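Dihydrodipicolinate synthase (Bacteroides thetaiotaomicron, PDB 4XKY) probably acts as a Schiff-base-forming lyase of the DapA family, a tetrameric aldolase-type enzyme named for a step in the diaminopimelate route to lysine. Local coordinates at residues A[236-239]-A[240-243]; A[221-224]-A[225-229]. One frame throughout, in Å; residues are numbered along the deposited sequence.

Overall arrangement
Contacts 1 and 2 lie on consecutive helices, 231-247 and 216-227, with centres about 13 Å apart. Each is a local i to i+4 contact within its own helix, and each is partly buried. Their inner faces meet: V241 CG2 and L222 CD2 are 3.6 Å apart, and L237 packs on S221 and L222. The outer faces differ. Contact 1 carries a basic pair and its water, and meets a neighbouring subunit through several residues. Contact 2 runs out at the end of its helix and meets a neighbouring subunit through A229. The side chain of Y223 is about 10 Å from that of V208, a predicted pyruvate-binding residue, while contact 1 is away from the predicted sites.

Contact 1 (A[236-239]-A[240-243]); sequences RLQE and KVMQ
K240 and R236 lie side by side, one helical turn apart. The closest approach is K240 CE to R236 NH1, at 3.5 Å. K240 bends at its last torsion (chi4 -80°), and its NZ stays 4.0 Å from R236 NH1. The two like charges are probably eased by a water. It accepts a bond from R236 NH1 at 2.9 Å, in the plane of the guanidinium, and a weak one from K240 NZ. R236 NH2 also has a salt bridge to E233, and L237 CD2 lies over one guanidinium face, toward its rim. Q238 runs alongside M242. Its bend at chi2 (65°) brings NE2 to 3.5 Å from M242 SD, while that NE2 donates to the carbonyl of E194. E239 joins the second segment through its backbone: its O accepts from Q243 N at 2.9 Å. Its carboxylate reaches out to a long, weak ion pair with a basic side chain of a neighbouring subunit. The contact is ordinary alpha-helical i to i+4 packing. L237, Q238 and V241 rest on helix 216-227. M242 and Q243 pack on aromatic side chains of a neighbouring subunit, so this part of helix 231-247 lies between the preceding helix and the tetramer interface.

Contact 2 (A[221-224]-A[225-229]); sequences SLYN and AAKNA
S221 starts the contact: its backbone O accepts a hydrogen bond from A225 N at 3.1 Å. The A225 methyl lies close to that carbonyl. The hydroxyl of S221 is bonded back to the carbonyl of E217. L222 comes next, and its O accepts one from A226 N at 2.9 Å. Its buried side chain packs between two helices, against M196 and A197 of helix 196-201 and against Q238 and V241 of helix 231-247. Y223 is bonded to K227 through the backbone, K227 N to Y223 O, at 2.9 Å. Its side chain also meets K227. With CG opposite the backbone N (chi1 166°), the ring swings toward the following turn, and K227 crosses it at a slant. K227 CD comes to 3.8 Å from Y223 OH and 4.1 Å from CE2, so the extended lysine chain gives aliphatic packing on the phenol end. The ring itself is buried and also touches V200. Replacing Y223 with an alanine would probably open a gap beside V200 and leave the K227 methylenes without the surface they lie against. N224 closes the first segment. Its O accepts from N228 N at 3.0 Å. N228 ND2 is close to that oxygen, but is badly aimed for a hydrogen bond. A229 then leaves the helix with positive phi (55°), and its N bonds back to A226 O at 3.2 Å, one of the two backward bonds of the Schellman motif that ends helix 216-227. In this TIM-barrel family the helix follows strand 206-207. The side chain of Y223 is about 10 Å from that of V208, a predicted pyruvate-binding residue. The motif turns the chain toward helix 231-247.

Contact 1 (A[236-239]-A[240-243])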
ATOM      1  N   ARG A 236      27.636  -9.835 -21.977  1.00 45.63           N
ATOM      2  CA  ARG A 236      27.068 -10.028 -23.303  1.00 46.52           C
ATOM      3  C   ARG A 236      25.657 -10.587 -23.208  1.00 45.53           C
ATOM      4  O   ARG A 236      24.735 -10.105 -23.881  1.00 44.73           O
ATOM      5  CB  ARG A 236      27.939 -10.995 -24.102  1.00 48.31           C
ATOM      6  CG  ARG A 236      27.568 -11.068 -25.578  1.00 49.80           C
ATOM      7  CD  ARG A 236      28.567 -11.895 -26.363  1.00 50.76           C
ATOM      8  NE  ARG A 236      28.501 -13.320 -26.049  1.00 50.67           N
ATOM      9  CZ  ARG A 236      27.582 -14.162 -26.520  1.00 50.60           C
ATOM     10  NH1 ARG A 236      26.612 -13.736 -27.324  1.00 50.85           N
ATOM     11  NH2 ARG A 236      27.635 -15.444 -26.186  1.00 50.21           N
ATOM     12  N   LEU A 237      25.507 -11.608 -22.359  1.00 44.43           N
ATOM     13  CA  LEU A 237      24.237 -12.326 -22.219  1.00 42.04           C
ATOM     14  C   LEU A 237      23.221 -11.543 -21.403  1.00 39.94           C
ATOM     15  O   LEU A 237      22.032 -11.589 -21.703  1.00 39.06           O
ATOM     16  CB  LEU A 237      24.467 -13.719 -21.634  1.00 41.49           C
ATOM     17  CG  LEU A 237      25.330 -14.617 -22.536  1.00 43.11           C
ATOM     18  CD1 LEU A 237      25.586 -15.980 -21.907  1.00 42.88           C
ATOM     19  CD2 LEU A 237      24.724 -14.793 -23.923  1.00 44.07           C
ATOM     20  N   GLN A 238      23.678 -10.818 -20.382  1.00 38.65           N
ATOM     21  CA  GLN A 238      22.777  -9.936 -19.638  1.00 38.35           C
ATOM     22  C   GLN A 238      22.100  -8.909 -20.576  1.00 39.50           C
ATOM     23  O   GLN A 238      20.911  -8.605 -20.416  1.00 39.69           O
ATOM     24  CB  GLN A 238      23.509  -9.238 -18.471  1.00 37.67           C
ATOM     25  CG  GLN A 238      22.646  -8.312 -17.620  1.00 35.33           C
ATOM     26  CD  GLN A 238      21.551  -9.047 -16.853  1.00 35.75           C
ATOM     27  OE1 GLN A 238      21.445 -10.279 -16.906  1.00 36.18           O
ATOM     28  NE2 GLN A 238      20.728  -8.296 -16.143  1.00 34.04           N
ATOM     29  N   GLU A 239      22.833  -8.397 -21.558  1.00 42.75           N
ATOM     30  CA  GLU A 239      22.262  -7.413 -22.481  1.00 44.93           C
ATOM     31  C   GLU A 239      21.122  -8.023 -23.294  1.00 43.69           C
ATOM     32  O   GLU A 239      20.118  -7.353 -23.546  1.00 44.41           O
ATOM     33  CB  GLU A 239      23.317  -6.802 -23.418  1.00 50.60           C
ATOM     34  CG  GLU A 239      22.716  -5.868 -24.485  1.00 54.94           C
ATOM     35  CD  GLU A 239      23.700  -4.863 -25.090  1.00 60.98           C
ATOM     36  OE1 GLU A 239      24.925  -5.100 -25.055  1.00 66.03           O
ATOM     37  OE2 GLU A 239      23.243  -3.825 -25.627  1.00 66.61           O
ATOM     38  N   LYS A 240      21.278  -9.281 -23.702  1.00 41.55           N
ATOM     39  CA  LYS A 240      20.211  -9.981 -24.417  1.00 40.63           C
ATOM     40  C   LYS A 240      19.008 -10.217 -23.498  1.00 37.49           C
ATOM     41  O   LYS A 240      17.866  -9.948 -23.880  1.00 36.54           O
ATOM     42  CB  LYS A 240      20.702 -11.319 -24.972  1.00 42.41           C
ATOM     43  CG  LYS A 240      21.673 -11.210 -26.137  1.00 47.11           C
ATOM     44  CD  LYS A 240      21.920 -12.598 -26.721  1.00 49.88           C
ATOM     45  CE  LYS A 240      23.263 -12.724 -27.425  1.00 52.92           C
ATOM     46  NZ  LYS A 240      23.193 -12.143 -28.792  1.00 55.97           N
ATOM     47  N   VAL A 241      19.255 -10.736 -22.296  1.00 35.90           N
ATOM     48  CA  VAL A 241      18.185 -10.854 -21.319  1.00 34.55           C
ATOM     49  C   VAL A 241      17.501  -9.509 -21.104  1.00 35.05           C
ATOM     50  O   VAL A 241      16.275  -9.457 -21.081  1.00 35.38           O
ATOM     51  CB  VAL A 241      18.670 -11.449 -19.988  1.00 34.57           C
ATOM     52  CG1 VAL A 241      17.600 -11.341 -18.911  1.00 34.64           C
ATOM     53  CG2 VAL A 241      19.006 -12.916 -20.189  1.00 34.31           C
ATOM     54  N   MET A 242      18.250  -8.407 -20.993  1.00 35.56           N
ATOM     55  CA  MET A 242      17.571  -7.124 -20.728  1.00 35.57           C
ATOM     56  C   MET A 242      16.802  -6.616 -21.950  1.00 36.76           C
ATOM     57  O   MET A 242      15.782  -5.942 -21.803  1.00 37.97           O
ATOM     58  CB  MET A 242      18.501  -6.056 -20.144  1.00 36.58           C
ATOM     59  CG  MET A 242      19.007  -6.334 -18.726  1.00 35.96           C
ATOM     60  SD  MET A 242      17.799  -6.876 -17.481  1.00 38.20           S
ATOM     61  CE  MET A 242      16.712  -5.445 -17.500  1.00 39.31           C
ATOM     62  N   GLN A 243      17.247  -6.978 -23.145  1.00 37.87           N
ATOM     63  CA  GLN A 243      16.505  -6.646 -24.354  1.00 38.81           C
ATOM     64  C   GLN A 243      15.160  -7.400 -24.434  1.00 36.45           C
ATOM     65  O   GLN A 243      14.141  -6.831 -24.809  1.00 36.33           O
ATOM     66  CB  GLN A 243      17.354  -6.941 -25.594  1.00 40.93           C
ATOM     67  CG  GLN A 243      16.747  -6.338 -26.851  1.00 42.46           C
ATOM     68  CD  GLN A 243      17.553  -6.641 -28.089  1.00 43.69           C
ATOM     69  OE1 GLN A 243      18.705  -6.997 -28.004  1.00 46.57           O
ATOM     70  NE2 GLN A 243      16.930  -6.522 -29.246  1.00 46.07           N
TER
HETATM   71  O   HOH W   1      26.346 -11.279 -28.885  1.00 58.76           O

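Contact 2 (A[221-224]-A[225-229])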
ATOM      1  N   SER A 221      23.167 -20.628 -20.449  1.00 36.10           N
ATOM      2  CA  SER A 221      24.470 -20.014 -20.708  1.00 37.67           C
ATOM      3  C   SER A 221      24.782 -18.875 -19.764  1.00 37.04           C
ATOM      4  O   SER A 221      25.913 -18.748 -19.312  1.00 37.84           O
ATOM      5  CB  SER A 221      24.589 -19.508 -22.148  1.00 38.23           C
ATOM      6  OG  SER A 221      24.571 -20.595 -23.042  1.00 38.70           O
ATOM      7  N   LEU A 222      23.799 -18.035 -19.475  1.00 36.72           N
ATOM      8  CA  LEU A 222      24.030 -16.932 -18.561  1.00 37.33           C
ATOM      9  C   LEU A 222      24.243 -17.444 -17.133  1.00 36.96           C
ATOM     10  O   LEU A 222      25.143 -16.963 -16.417  1.00 37.09           O
ATOM     11  CB  LEU A 222      22.907 -15.909 -18.631  1.00 38.25           C
ATOM     12  CG  LEU A 222      22.950 -14.691 -17.699  1.00 39.10           C
ATOM     13  CD1 LEU A 222      24.297 -13.983 -17.599  1.00 40.63           C
ATOM     14  CD2 LEU A 222      21.894 -13.713 -18.190  1.00 39.58           C
ATOM     15  N   TYR A 223      23.459 -18.443 -16.737  1.00 36.02           N
ATOM     16  CA  TYR A 223      23.634 -19.054 -15.424  1.00 35.98           C
ATOM     17  C   TYR A 223      25.082 -19.558 -15.211  1.00 38.81           C
ATOM     18  O   TYR A 223      25.692 -19.321 -14.146  1.00 38.28           O
ATOM     19  CB  TYR A 223      22.651 -20.207 -15.194  1.00 35.36           C
ATOM     20  CG  TYR A 223      23.046 -21.051 -13.998  1.00 36.89           C
ATOM     21  CD1 TYR A 223      22.791 -20.609 -12.697  1.00 38.15           C
ATOM     22  CD2 TYR A 223      23.717 -22.275 -14.160  1.00 38.29           C
ATOM     23  CE1 TYR A 223      23.162 -21.368 -11.591  1.00 38.44           C
ATOM     24  CE2 TYR A 223      24.098 -23.040 -13.057  1.00 38.60           C
ATOM     25  CZ  TYR A 223      23.832 -22.578 -11.776  1.00 39.27           C
ATOM     26  OH  TYR A 223      24.209 -23.326 -10.669  1.00 40.99           O
ATOM     27  N   ASN A 224      25.599 -20.268 -16.213  1.00 39.44           N
ATOM     28  CA  ASN A 224      26.957 -20.848 -16.186  1.00 41.12           C
ATOM     29  C   ASN A 224      28.081 -19.800 -16.184  1.00 40.88           C
ATOM     30  O   ASN A 224      29.080 -19.951 -15.472  1.00 40.11           O
ATOM     31  CB  ASN A 224      27.119 -21.821 -17.373  1.00 42.81           C
ATOM     32  CG  ASN A 224      26.388 -23.136 -17.144  1.00 44.00           C
ATOM     33  OD1 ASN A 224      26.459 -23.701 -16.069  1.00 47.22           O
ATOM     34  ND2 ASN A 224      25.700 -23.632 -18.149  1.00 46.91           N
ATOM     35  N   ALA A 225      27.898 -18.750 -16.986  1.00 40.13           N
ATOM     36  CA  ALA A 225      28.792 -17.602 -16.990  1.00 41.16           C
ATOM     37  C   ALA A 225      28.768 -16.875 -15.638  1.00 42.91           C
ATOM     38  O   ALA A 225      29.809 -16.389 -15.200  1.00 43.87           O
ATOM     39  CB  ALA A 225      28.410 -16.635 -18.095  1.00 40.60           C
ATOM     40  N   ALA A 226      27.601 -16.777 -14.984  1.00 42.43           N
ATOM     41  CA  ALA A 226      27.543 -16.114 -13.652  1.00 43.35           C
ATOM     42  C   ALA A 226      28.204 -16.999 -12.600  1.00 43.79           C
ATOM     43  O   ALA A 226      28.936 -16.523 -11.724  1.00 42.25           O
ATOM     44  CB  ALA A 226      26.112 -15.775 -13.242  1.00 42.52           C
ATOM     45  N   LYS A 227      27.967 -18.300 -12.741  1.00 45.58           N
ATOM     46  CA  LYS A 227      28.490 -19.316 -11.837  1.00 47.44           C
ATOM     47  C   LYS A 227      29.984 -19.313 -11.786  1.00 47.44           C
ATOM     48  O   LYS A 227      30.582 -19.425 -10.720  1.00 46.58           O
ATOM     49  CB  LYS A 227      28.069 -20.710 -12.282  1.00 50.01           C
ATOM     50  CG  LYS A 227      28.269 -21.722 -11.180  1.00 53.45           C
ATOM     51  CD  LYS A 227      27.919 -23.116 -11.632  1.00 56.79           C
ATOM     52  CE  LYS A 227      28.250 -24.098 -10.524  1.00 60.44           C
ATOM     53  NZ  LYS A 227      28.312 -25.491 -11.037  1.00 63.19           N
ATOM     54  N   ASN A 228      30.574 -19.221 -12.964  1.00 47.51           N
ATOM     55  CA  ASN A 228      32.013 -19.259 -13.117  1.00 50.77           C
ATOM     56  C   ASN A 228      32.626 -17.877 -13.174  1.00 50.67           C
ATOM     57  O   ASN A 228      33.813 -17.746 -13.407  1.00 51.56           O
ATOM     58  CB  ASN A 228      32.335 -20.026 -14.394  1.00 52.72           C
ATOM     59  CG  ASN A 228      31.784 -21.435 -14.360  1.00 55.00           C
ATOM     60  OD1 ASN A 228      32.002 -22.171 -13.394  1.00 57.50           O
ATOM     61  ND2 ASN A 228      31.060 -21.819 -15.402  1.00 56.50           N
ATOM     62  N   ALA A 229      31.817 -16.839 -12.992  1.00 50.05           N
ATOM     63  CA  ALA A 229      32.322 -15.474 -13.027  1.00 50.41           C
ATOM     64  C   ALA A 229      33.071 -15.178 -14.342  1.00 50.68           C
ATOM     65  O   ALA A 229      34.082 -14.478 -14.350  1.00 51.46           O
ATOM     66  CB  ALA A 229      33.212 -15.209 -11.810  1.00 51.02           C
TER